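Local structure of sulfide-quinone reductase (Aquifex aeolicus, 3HYW) at residues G158-F163 with M249-F254; I148-G153 with I185-Y190; P189-F194 with I215-N220. The protein catalyses the oxidation of hydrogen sulfide with a quinone as electron acceptor, using bound FAD and building up polysulfur that is finally released. All blocks are in the same frame, centred on the assembly; numbering follows the deposited sequence.

Interaction 1. Residues G158-F163 with M249-F254; sequences GPAYEF and MFMPSF. With FAD (flavin-adenine dinucleotide), chain G.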
loop_
_atom_site.group_PDB
_atom_site.type_symbol
_atom_site.label_atom_id
_atom_site.label_comp_id
_atom_site.label_asym_id
_atom_site.label_seq_id
_atom_site.Cartn_x
_atom_site.Cartn_y
_atom_site.Cartn_z
ATOM N N GLY A 158 -2.324 -21.128 1.745
ATOM C CA GLY A 158 -1.785 -20.895 3.084
ATOM C C GLY A 158 -0.516 -21.654 3.436
ATOM O O GLY A 158 0.441 -21.052 3.914
ATOM N N PRO A 159 -0.501 -22.984 3.232
ATOM C CA PRO A 159 0.702 -23.770 3.549
ATOM C C PRO A 159 1.971 -23.350 2.805
ATOM O O PRO A 159 3.065 -23.517 3.347
ATOM C CB PRO A 159 0.305 -25.190 3.153
ATOM C CG PRO A 159 -1.186 -25.197 3.252
ATOM C CD PRO A 159 -1.602 -23.849 2.771
ATOM N N ALA A 160 1.824 -22.835 1.581
ATOM C CA ALA A 160 2.954 -22.313 0.811
ATOM C C ALA A 160 3.536 -21.064 1.469
ATOM O O ALA A 160 4.750 -20.939 1.579
ATOM C CB ALA A 160 2.550 -22.023 -0.632
ATOM N N TYR A 161 2.663 -20.158 1.908
ATOM C CA TYR A 161 3.078 -18.976 2.667
ATOM C C TYR A 161 3.753 -19.351 3.983
ATOM O O TYR A 161 4.793 -18.782 4.339
ATOM C CB TYR A 161 1.875 -18.076 2.941
ATOM C CG TYR A 161 1.391 -17.357 1.718
ATOM C CD1 TYR A 161 2.007 -16.180 1.302
ATOM C CD2 TYR A 161 0.340 -17.861 0.956
ATOM C CE1 TYR A 161 1.577 -15.519 0.165
ATOM C CE2 TYR A 161 -0.094 -17.201 -0.178
ATOM C CZ TYR A 161 0.532 -16.031 -0.565
ATOM O OH TYR A 161 0.115 -15.358 -1.681
ATOM N N GLU A 162 3.158 -20.305 4.702
ATOM C CA GLU A 162 3.725 -20.801 5.956
ATOM C C GLU A 162 5.124 -21.349 5.746
ATOM O O GLU A 162 6.050 -20.971 6.458
ATOM C CB GLU A 162 2.863 -21.915 6.559
ATOM C CG GLU A 162 1.639 -21.469 7.298
ATOM C CD GLU A 162 0.988 -22.626 8.033
ATOM O OE1 GLU A 162 0.635 -23.624 7.362
ATOM O OE2 GLU A 162 0.849 -22.548 9.275
ATOM N N PHE A 163 5.261 -22.247 4.772
ATOM C CA PHE A 163 6.531 -22.922 4.500
ATOM C C PHE A 163 7.627 -21.934 4.094
ATOM O O PHE A 163 8.774 -22.054 4.528
ATOM C CB PHE A 163 6.358 -24.006 3.422
ATOM C CG PHE A 163 7.606 -24.819 3.174
ATOM C CD1 PHE A 163 8.485 -24.482 2.145
ATOM C CD2 PHE A 163 7.908 -25.916 3.977
ATOM C CE1 PHE A 163 9.651 -25.226 1.921
ATOM C CE2 PHE A 163 9.072 -26.669 3.760
ATOM C CZ PHE A 163 9.938 -26.326 2.728
ATOM N N MET A 249 9.510 -25.808 -3.506
ATOM C CA MET A 249 8.375 -26.436 -2.862
ATOM C C MET A 249 7.135 -25.820 -3.483
ATOM O O MET A 249 6.854 -24.636 -3.282
ATOM C CB MET A 249 8.403 -26.197 -1.345
ATOM C CG MET A 249 7.525 -27.147 -0.516
ATOM S SD MET A 249 5.751 -27.080 -0.846
ATOM C CE MET A 249 5.298 -25.486 -0.161
ATOM N N PHE A 250 6.398 -26.624 -4.243
ATOM C CA PHE A 250 5.163 -26.163 -4.845
ATOM C C PHE A 250 3.945 -26.934 -4.371
ATOM O O PHE A 250 4.017 -28.137 -4.108
ATOM C CB PHE A 250 5.264 -26.139 -6.379
ATOM C CG PHE A 250 5.918 -24.899 -6.897
ATOM C CD1 PHE A 250 5.151 -23.803 -7.274
ATOM C CD2 PHE A 250 7.304 -24.803 -6.953
ATOM C CE1 PHE A 250 5.755 -22.634 -7.711
ATOM C CE2 PHE A 250 7.913 -23.641 -7.402
ATOM C CZ PHE A 250 7.137 -22.556 -7.782
ATOM N N MET A 251 2.838 -26.212 -4.228
ATOM C CA MET A 251 1.545 -26.824 -3.969
ATOM C C MET A 251 1.041 -27.464 -5.254
ATOM O O MET A 251 1.169 -26.870 -6.337
ATOM C CB MET A 251 0.531 -25.783 -3.494
ATOM C CG MET A 251 0.945 -25.008 -2.254
ATOM S SD MET A 251 1.283 -26.045 -0.811
ATOM C CE MET A 251 -0.313 -26.827 -0.560
ATOM N N PRO A 252 0.499 -28.690 -5.148
ATOM C CA PRO A 252 -0.236 -29.280 -6.256
ATOM C C PRO A 252 -1.681 -28.791 -6.259
ATOM O O PRO A 252 -2.153 -28.240 -5.257
ATOM C CB PRO A 252 -0.169 -30.779 -5.956
ATOM C CG PRO A 252 -0.072 -30.870 -4.471
ATOM C CD PRO A 252 0.574 -29.595 -3.981
ATOM N N SER A 253 -2.364 -28.956 -7.388
ATOM C CA SER A 253 -3.801 -28.712 -7.444
ATOM C C SER A 253 -4.524 -29.978 -6.972
ATOM O O SER A 253 -3.907 -31.040 -6.843
ATOM C CB SER A 253 -4.229 -28.325 -8.857
ATOM O OG SER A 253 -4.009 -29.391 -9.761
ATOM N N PHE A 254 -5.819 -29.868 -6.698
ATOM C CA PHE A 254 -6.566 -31.008 -6.173
ATOM C C PHE A 254 -7.593 -31.509 -7.177
ATOM O O PHE A 254 -8.187 -30.718 -7.909
ATOM C CB PHE A 254 -7.300 -30.657 -4.878
ATOM C CG PHE A 254 -6.416 -30.172 -3.758
ATOM C CD1 PHE A 254 -5.072 -30.540 -3.671
ATOM C CD2 PHE A 254 -6.958 -29.386 -2.748
ATOM C CE1 PHE A 254 -4.274 -30.094 -2.616
ATOM C CE2 PHE A 254 -6.172 -28.940 -1.666
ATOM C CZ PHE A 254 -4.830 -29.288 -1.604
HETATM P PA FAD G . -7.719 -35.376 4.966
HETATM O O1A FAD G . -7.663 -34.849 6.377
HETATM O O2A FAD G . -6.497 -35.300 4.104
HETATM O O5B FAD G . -8.205 -36.894 5.085
HETATM C C5B FAD G . -8.539 -37.713 3.976
HETATM C C4B FAD G . -8.477 -39.153 4.460
HETATM O O4B FAD G . -9.041 -40.025 3.481
HETATM C C3B FAD G . -7.040 -39.609 4.650
HETATM O O3B FAD G . -6.964 -40.396 5.844
HETATM C C2B FAD G . -6.768 -40.462 3.426
HETATM O O2B FAD G . -5.772 -41.451 3.676
HETATM C C1B FAD G . -8.131 -41.082 3.180
HETATM N N9A FAD G . -8.369 -41.562 1.792
HETATM C C8A FAD G . -7.995 -40.965 0.640
HETATM N N7A FAD G . -8.430 -41.718 -0.402
HETATM C C5A FAD G . -9.072 -42.794 0.111
HETATM C C6A FAD G . -9.713 -43.897 -0.449
HETATM N N6A FAD G . -9.777 -44.043 -1.792
HETATM N N1A FAD G . -10.280 -44.827 0.365
HETATM C C2A FAD G . -10.227 -44.699 1.702
HETATM N N3A FAD G . -9.613 -43.648 2.268
HETATM C C4A FAD G . -9.035 -42.684 1.495
HETATM N N1 FAD G . -6.574 -26.030 7.322
HETATM C C2 FAD G . -6.651 -25.171 8.374
HETATM O O2 FAD G . -7.765 -24.797 8.791
HETATM N N3 FAD G . -5.538 -24.714 8.996
HETATM C C4 FAD G . -4.319 -25.109 8.575
HETATM O O4 FAD G . -3.184 -24.651 9.181
HETATM C C4X FAD G . -4.215 -25.984 7.500
HETATM N N5 FAD G . -2.990 -26.371 7.078
HETATM C C5X FAD G . -2.865 -27.227 6.040
HETATM C C6 FAD G . -1.587 -27.623 5.632
HETATM C C7 FAD G . -1.427 -28.496 4.560
HETATM C C7M FAD G . -0.023 -28.894 4.147
HETATM C C8 FAD G . -2.561 -28.972 3.896
HETATM C C8M FAD G . -2.461 -29.922 2.718
HETATM C C9 FAD G . -3.834 -28.567 4.308
HETATM C C9A FAD G . -4.007 -27.696 5.395
HETATM N N10 FAD G . -5.248 -27.311 5.818
HETATM C C10 FAD G . -5.364 -26.451 6.863
HETATM C "C1'" FAD G . -6.455 -27.757 5.084
HETATM C "C2'" FAD G . -7.350 -28.841 5.649
HETATM O "O2'" FAD G . -7.684 -28.550 7.013
HETATM C "C3'" FAD G . -6.669 -30.198 5.470
HETATM O "O3'" FAD G . -6.404 -30.415 4.064
HETATM C "C4'" FAD G . -7.532 -31.328 6.015
HETATM O "O4'" FAD G . -6.694 -32.476 6.200
HETATM C "C5'" FAD G . -8.678 -31.657 5.064
HETATM O "O5'" FAD G . -9.520 -32.649 5.643
HETATM P P FAD G . -10.164 -33.845 4.775
HETATM O O1P FAD G . -10.929 -34.729 5.724
HETATM O O2P FAD G . -10.867 -33.288 3.555
HETATM O O3P FAD G . -8.900 -34.643 4.171
#

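Interaction 2. Residues I148-G153 with I185-Y190; sequences IGAIPG and ITSEPY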
loop_
_atom_site.group_PDB
_atom_site.type_symbol
_atom_site.label_atom_id
_atom_site.label_comp_id
_atom_site.label_asym_id
_atom_site.label_seq_id
_atom_site.Cartn_x
_atom_site.Cartn_y
_atom_site.Cartn_z
ATOM N N ILE A 148 9.271 -21.045 -4.025
ATOM C CA ILE A 148 8.154 -21.723 -3.393
ATOM C C ILE A 148 6.898 -21.119 -4.002
ATOM O O ILE A 148 6.907 -19.970 -4.411
ATOM C CB ILE A 148 8.202 -21.523 -1.843
ATOM C CG1 ILE A 148 9.430 -22.236 -1.256
ATOM C CG2 ILE A 148 6.924 -22.038 -1.163
ATOM C CD1 ILE A 148 9.923 -21.670 0.066
ATOM N N GLY A 149 5.822 -21.891 -4.087
ATOM C CA GLY A 149 4.565 -21.302 -4.500
ATOM C C GLY A 149 3.476 -22.266 -4.889
ATOM O O GLY A 149 3.382 -23.378 -4.366
ATOM N N ALA A 150 2.645 -21.806 -5.817
ATOM C CA ALA A 150 1.461 -22.531 -6.240
ATOM C C ALA A 150 1.345 -22.527 -7.760
ATOM O O ALA A 150 1.551 -21.501 -8.413
ATOM C CB ALA A 150 0.231 -21.914 -5.612
ATOM N N ILE A 151 1.038 -23.696 -8.309
ATOM C CA ILE A 151 0.799 -23.860 -9.737
ATOM C C ILE A 151 -0.633 -23.385 -10.041
ATOM O O ILE A 151 -1.385 -23.064 -9.113
ATOM C CB ILE A 151 1.048 -25.341 -10.193
ATOM C CG1 ILE A 151 0.015 -26.301 -9.578
ATOM C CG2 ILE A 151 2.473 -25.776 -9.845
ATOM C CD1 ILE A 151 0.025 -27.706 -10.174
ATOM N N PRO A 152 -1.015 -23.303 -11.332
ATOM C CA PRO A 152 -2.408 -22.973 -11.639
ATOM C C PRO A 152 -3.389 -24.013 -11.093
ATOM O O PRO A 152 -3.038 -25.193 -10.985
ATOM C CB PRO A 152 -2.440 -22.975 -13.170
ATOM C CG PRO A 152 -1.023 -22.724 -13.572
ATOM C CD PRO A 152 -0.208 -23.456 -12.559
ATOM N N GLY A 153 -4.597 -23.565 -10.748
ATOM C CA GLY A 153 -5.645 -24.447 -10.218
ATOM C C GLY A 153 -5.510 -24.788 -8.744
ATOM O O GLY A 153 -6.321 -25.541 -8.198
ATOM N N ILE A 185 6.276 -17.696 -6.009
ATOM C CA ILE A 185 5.578 -17.614 -7.305
ATOM C C ILE A 185 4.192 -18.242 -7.194
ATOM O O ILE A 185 4.055 -19.413 -6.845
ATOM C CB ILE A 185 6.368 -18.292 -8.457
ATOM C CG1 ILE A 185 7.793 -17.738 -8.547
ATOM C CG2 ILE A 185 5.629 -18.109 -9.794
ATOM C CD1 ILE A 185 8.600 -18.275 -9.722
ATOM N N THR A 186 3.164 -17.458 -7.487
ATOM C CA THR A 186 1.795 -17.927 -7.282
ATOM C C THR A 186 0.838 -17.660 -8.450
ATOM O O THR A 186 0.995 -16.690 -9.207
ATOM C CB THR A 186 1.213 -17.370 -5.951
ATOM O OG1 THR A 186 -0.114 -17.871 -5.761
ATOM C CG2 THR A 186 1.204 -15.833 -5.952
ATOM N N SER A 187 -0.139 -18.555 -8.586
ATOM C CA SER A 187 -1.264 -18.395 -9.499
ATOM C C SER A 187 -2.257 -17.327 -9.019
ATOM O O SER A 187 -3.037 -16.797 -9.814
ATOM C CB SER A 187 -1.975 -19.737 -9.680
ATOM O OG SER A 187 -2.083 -20.437 -8.442
ATOM N N GLU A 188 -2.235 -17.016 -7.721
ATOM C CA GLU A 188 -3.046 -15.925 -7.172
ATOM C C GLU A 188 -2.791 -14.648 -7.954
ATOM O O GLU A 188 -1.646 -14.390 -8.351
ATOM C CB GLU A 188 -2.680 -15.650 -5.716
ATOM C CG GLU A 188 -3.082 -16.708 -4.714
ATOM C CD GLU A 188 -2.278 -16.546 -3.448
ATOM O OE1 GLU A 188 -1.069 -16.863 -3.474
ATOM O OE2 GLU A 188 -2.827 -16.058 -2.447
ATOM N N PRO A 189 -3.847 -13.837 -8.170
ATOM C CA PRO A 189 -3.692 -12.571 -8.881
ATOM C C PRO A 189 -2.843 -11.585 -8.084
ATOM O O PRO A 189 -2.253 -10.679 -8.656
ATOM C CB PRO A 189 -5.130 -12.054 -9.004
ATOM C CG PRO A 189 -5.874 -12.724 -7.888
ATOM C CD PRO A 189 -5.245 -14.075 -7.761
ATOM N N TYR A 190 -2.796 -11.772 -6.766
ATOM C CA TYR A 190 -1.949 -10.965 -5.887
ATOM C C TYR A 190 -1.661 -11.755 -4.620
ATOM O O TYR A 190 -2.343 -12.737 -4.333
ATOM C CB TYR A 190 -2.616 -9.624 -5.548
ATOM C CG TYR A 190 -4.031 -9.753 -5.040
ATOM C CD1 TYR A 190 -4.287 -10.071 -3.707
ATOM C CD2 TYR A 190 -5.118 -9.562 -5.891
ATOM C CE1 TYR A 190 -5.586 -10.197 -3.235
ATOM C CE2 TYR A 190 -6.431 -9.687 -5.423
ATOM C CZ TYR A 190 -6.649 -10.008 -4.097
ATOM O OH TYR A 190 -7.929 -10.129 -3.611
#

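Interaction 3. Residues P189-F194 with I215-N220; sequences PYLGHF and IDWIAN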
loop_
_atom_site.group_PDB
_atom_site.type_symbol
_atom_site.label_atom_id
_atom_site.label_comp_id
_atom_site.label_asym_id
_atom_site.label_seq_id
_atom_site.Cartn_x
_atom_site.Cartn_y
_atom_site.Cartn_z
ATOM N N PRO A 189 -3.847 -13.837 -8.170
ATOM C CA PRO A 189 -3.692 -12.571 -8.881
ATOM C C PRO A 189 -2.843 -11.585 -8.084
ATOM O O PRO A 189 -2.253 -10.679 -8.656
ATOM C CB PRO A 189 -5.130 -12.054 -9.004
ATOM C CG PRO A 189 -5.874 -12.724 -7.888
ATOM C CD PRO A 189 -5.245 -14.075 -7.761
ATOM N N TYR A 190 -2.796 -11.772 -6.766
ATOM C CA TYR A 190 -1.949 -10.965 -5.887
ATOM C C TYR A 190 -1.661 -11.755 -4.620
ATOM O O TYR A 190 -2.343 -12.737 -4.333
ATOM C CB TYR A 190 -2.616 -9.624 -5.548
ATOM C CG TYR A 190 -4.031 -9.753 -5.040
ATOM C CD1 TYR A 190 -4.287 -10.071 -3.707
ATOM C CD2 TYR A 190 -5.118 -9.562 -5.891
ATOM C CE1 TYR A 190 -5.586 -10.197 -3.235
ATOM C CE2 TYR A 190 -6.431 -9.687 -5.423
ATOM C CZ TYR A 190 -6.649 -10.008 -4.097
ATOM O OH TYR A 190 -7.929 -10.129 -3.611
ATOM N N LEU A 191 -0.658 -11.328 -3.863
ATOM C CA LEU A 191 -0.304 -11.996 -2.611
ATOM C C LEU A 191 -1.465 -11.922 -1.624
ATOM O O LEU A 191 -2.144 -10.908 -1.546
ATOM C CB LEU A 191 0.919 -11.324 -2.000
ATOM C CG LEU A 191 2.332 -11.876 -2.204
ATOM C CD1 LEU A 191 2.551 -12.564 -3.546
ATOM C CD2 LEU A 191 3.329 -10.759 -1.977
ATOM N N GLY A 192 -1.687 -12.990 -0.865
ATOM C CA GLY A 192 -2.726 -12.973 0.153
ATOM C C GLY A 192 -4.140 -12.972 -0.404
ATOM O O GLY A 192 -5.078 -12.542 0.280
ATOM N N HIS A 193 -4.288 -13.430 -1.650
ATOM C CA HIS A 193 -5.595 -13.719 -2.244
ATOM C C HIS A 193 -6.191 -14.993 -1.646
ATOM O O HIS A 193 -7.380 -15.028 -1.316
ATOM C CB HIS A 193 -5.473 -13.851 -3.769
ATOM C CG HIS A 193 -6.766 -14.141 -4.465
ATOM N ND1 HIS A 193 -7.268 -15.417 -4.604
ATOM C CD2 HIS A 193 -7.641 -13.323 -5.096
ATOM C CE1 HIS A 193 -8.404 -15.372 -5.275
ATOM N NE2 HIS A 193 -8.655 -14.113 -5.583
ATOM N N PHE A 194 -5.363 -16.040 -1.540
ATOM C CA PHE A 194 -5.714 -17.306 -0.868
ATOM C C PHE A 194 -6.831 -18.127 -1.533
ATOM O O PHE A 194 -7.320 -19.088 -0.946
ATOM C CB PHE A 194 -6.081 -17.085 0.609
ATOM C CG PHE A 194 -5.012 -16.404 1.432
ATOM C CD1 PHE A 194 -3.675 -16.802 1.355
ATOM C CD2 PHE A 194 -5.360 -15.387 2.322
ATOM C CE1 PHE A 194 -2.690 -16.170 2.133
ATOM C CE2 PHE A 194 -4.390 -14.753 3.114
ATOM C CZ PHE A 194 -3.049 -15.147 3.018
ATOM N N ILE A 215 11.621 -11.513 0.797
ATOM C CA ILE A 215 11.101 -12.590 -0.034
ATOM C C ILE A 215 10.562 -11.967 -1.301
ATOM O O ILE A 215 9.554 -11.260 -1.272
ATOM C CB ILE A 215 9.955 -13.378 0.659
ATOM C CG1 ILE A 215 10.337 -13.786 2.090
ATOM C CG2 ILE A 215 9.507 -14.566 -0.214
ATOM C CD1 ILE A 215 11.447 -14.802 2.184
ATOM N N ASP A 216 11.251 -12.218 -2.408
ATOM C CA ASP A 216 10.829 -11.715 -3.700
ATOM C C ASP A 216 9.625 -12.507 -4.168
ATOM O O ASP A 216 9.413 -13.644 -3.735
ATOM C CB ASP A 216 11.974 -11.814 -4.709
ATOM C CG ASP A 216 13.119 -10.885 -4.374
ATOM O OD1 ASP A 216 12.870 -9.675 -4.167
ATOM O OD2 ASP A 216 14.269 -11.362 -4.309
ATOM N N TRP A 217 8.818 -11.913 -5.037
ATOM C CA TRP A 217 7.594 -12.594 -5.447
ATOM C C TRP A 217 7.112 -12.223 -6.831
ATOM O O TRP A 217 7.386 -11.130 -7.333
ATOM C CB TRP A 217 6.475 -12.384 -4.423
ATOM C CG TRP A 217 6.176 -10.963 -4.120
ATOM C CD1 TRP A 217 6.732 -10.202 -3.127
ATOM C CD2 TRP A 217 5.237 -10.120 -4.795
ATOM N NE1 TRP A 217 6.197 -8.937 -3.146
ATOM C CE2 TRP A 217 5.277 -8.858 -4.160
ATOM C CE3 TRP A 217 4.364 -10.307 -5.874
ATOM C CZ2 TRP A 217 4.479 -7.789 -4.566
ATOM C CZ3 TRP A 217 3.570 -9.244 -6.281
ATOM C CH2 TRP A 217 3.636 -7.998 -5.628
ATOM N N ILE A 218 6.396 -13.170 -7.428
ATOM C CA ILE A 218 5.788 -13.024 -8.735
ATOM C C ILE A 218 4.391 -13.623 -8.603
ATOM O O ILE A 218 4.240 -14.797 -8.267
ATOM C CB ILE A 218 6.586 -13.786 -9.826
ATOM C CG1 ILE A 218 8.081 -13.431 -9.764
ATOM C CG2 ILE A 218 5.997 -13.510 -11.207
ATOM C CD1 ILE A 218 9.005 -14.412 -10.477
ATOM N N ALA A 219 3.375 -12.803 -8.835
ATOM C CA ALA A 219 1.992 -13.250 -8.745
ATOM C C ALA A 219 1.359 -13.221 -10.126
ATOM O O ALA A 219 1.916 -12.643 -11.062
ATOM C CB ALA A 219 1.208 -12.372 -7.764
ATOM N N ASN A 220 0.198 -13.855 -10.249
ATOM C CA ASN A 220 -0.603 -13.808 -11.473
ATOM C C ASN A 220 0.086 -14.467 -12.672
ATOM O O ASN A 220 -0.061 -14.017 -13.812
ATOM C CB ASN A 220 -1.006 -12.356 -11.795
ATOM C CG ASN A 220 -2.378 -12.255 -12.420
ATOM O OD1 ASN A 220 -3.223 -13.137 -12.249
ATOM N ND2 ASN A 220 -2.616 -11.170 -13.143
#

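Interaction 1. Residues G158-F163 with M249-F254
M249 and M251, on strand 247-255, pack against P159, A160 and F163 near the start of helix 158-173, a helix laid on the mixed sheet of the pyridine nucleotide-disulphide oxidoreductase fold; the axes of segments 158-163 and 249-251 run nearly antiparallel (163°) and approach to 8.6 Å. The aromatic part of the contact belongs to M249 and F163. With its CG anti to the backbone N (chi1 -175°), F163 turns one ring face to the strand, and M249 CG rests over it toward the rim, 4.0 Å from the ring centroid. The sulfur follows farther off, M249 SD standing 5.1 Å from the F163 centroid in a Met-aromatic contact. Were an alanine to replace F163, M249 CB and CG would probably lose the ring face they rest on, leaving a gap beside the methionine. The aliphatic part is built on the small A160, whose CB meets M251 CG at 3.8 Å, while M251 CE reaches P159 CB at 4.1 Å. M251 helps to line the site of a bound hydrogen sulfide, and P159 touches octathiocane as well as the flavin. P159 CG lies 3.4 Å from FAD C6, on the dimethylbenzene ring of the isoalloxazine.

Interaction 2. Residues I148-G153 with I185-Y190
S187, I185 and A150 bury the most surface here, and each meets its partner in a different way. S187 reaches across with its hydroxyl, OG donating to I151 O at 2.8 Å. The hydroxyl comes from above the I151 carbonyl, 52° out of its plane. A chi1 of 41° sets S187 OG between the backbone N and the carbonyl carbon; separately, S187 CB packs on P152 CA at 3.8 Å. I185 works through its backbone. Its N donates to I148 O (2.9 Å) and its O accepts from A150 N (3.0 Å), so that the residue brackets G149 in a parallel bridge. G149 CA adds a C-H...O contact to I185 O at 3.1 Å, a closeness that leaves no space for a side chain at this position. Strands 146-150 and 182-185 are thus neighbours in the mixed sheet, and helix 158-173 joins them in a beta-alpha-beta crossover. Side chains also meet beyond the bridge: A150 CB lies against S187 OG and T186 OG1 at van der Waals distance. The T186 hydroxyl forms an ST turn by accepting from E188 N, and it also donates to E188 OE1 at 2.7 Å, on the anti lone pair of that carboxylate oxygen. E188 OE1 takes part in a further hydrogen bond with the same crossover helix, through Y161 OH.

Interaction 3. Residues P189-F194 with I215-N220
L191 sets its CD2 methyl almost squarely over the indole of W217, 3.4 Å from the centroid of the five-membered ring and only 5° off the ring normal, a close CH-pi contact. The second methyl, CD1, sits above the rim of the indole, 3.7 Å from W217 CE3 and also near W217 CB, so that CD2 alone lies over a ring face. The tryptophan is turned to receive them by its first torsion (chi1 55°), which puts CG between the backbone N and the carbonyl carbon. Farther along segment 215-220 side chains meet backbone: A219 CB rests against Y190 CA at 3.9 Å, and N220 OD1 comes to 3.4 Å from P189 CA. All of this joins the edge of the mixed sheet to the loop that follows strand 182-185, since strand 216-218 is the outermost strand there within the chain. The loop bends back through a type II beta turn from Y190 to H193, closed by a weak bond from H193 N to Y190 O, with G192 at positive phi in its third position. Around the turn, the H193 ring has P189 CD above one face, 3.6 Å from its plane, and meets Y190 CE2 at its edge. H193 CB in turn lies over one face of the Y190 ring. Further out, H193 NE2 is hydrogen-bonded to E302, and helix 202-212 packs against L191 through E207 and F210. The tryptophan side chain also touches F184 of the adjoining strand 182-185.

In the fold
All three contacts reach the same mixed sheet: interaction 1 packs a helix on strand 247-255, interaction 2 pairs neighbouring strands, and interaction 3 lies at the outer strand. Interactions 1 and 2 are buried and joined where M251 N bonds to G149 O; interaction 3 is a surface contact. Their chemistry changes accordingly: methionine and aromatic packing beside the flavin and sulfur sites in interaction 1, backbone hydrogen bonds plus one from a serine hydroxyl in interaction 2, and a leucine on an exposed indole in interaction 3. Y161 and E188 tie them together: Y161 OH also bonds to G192 N, while E188 OE2 bonds to F194 N and E188 O to N220 N. Interactions 2 and 3 also share P189 and Y190 of the loop after strand 182-185.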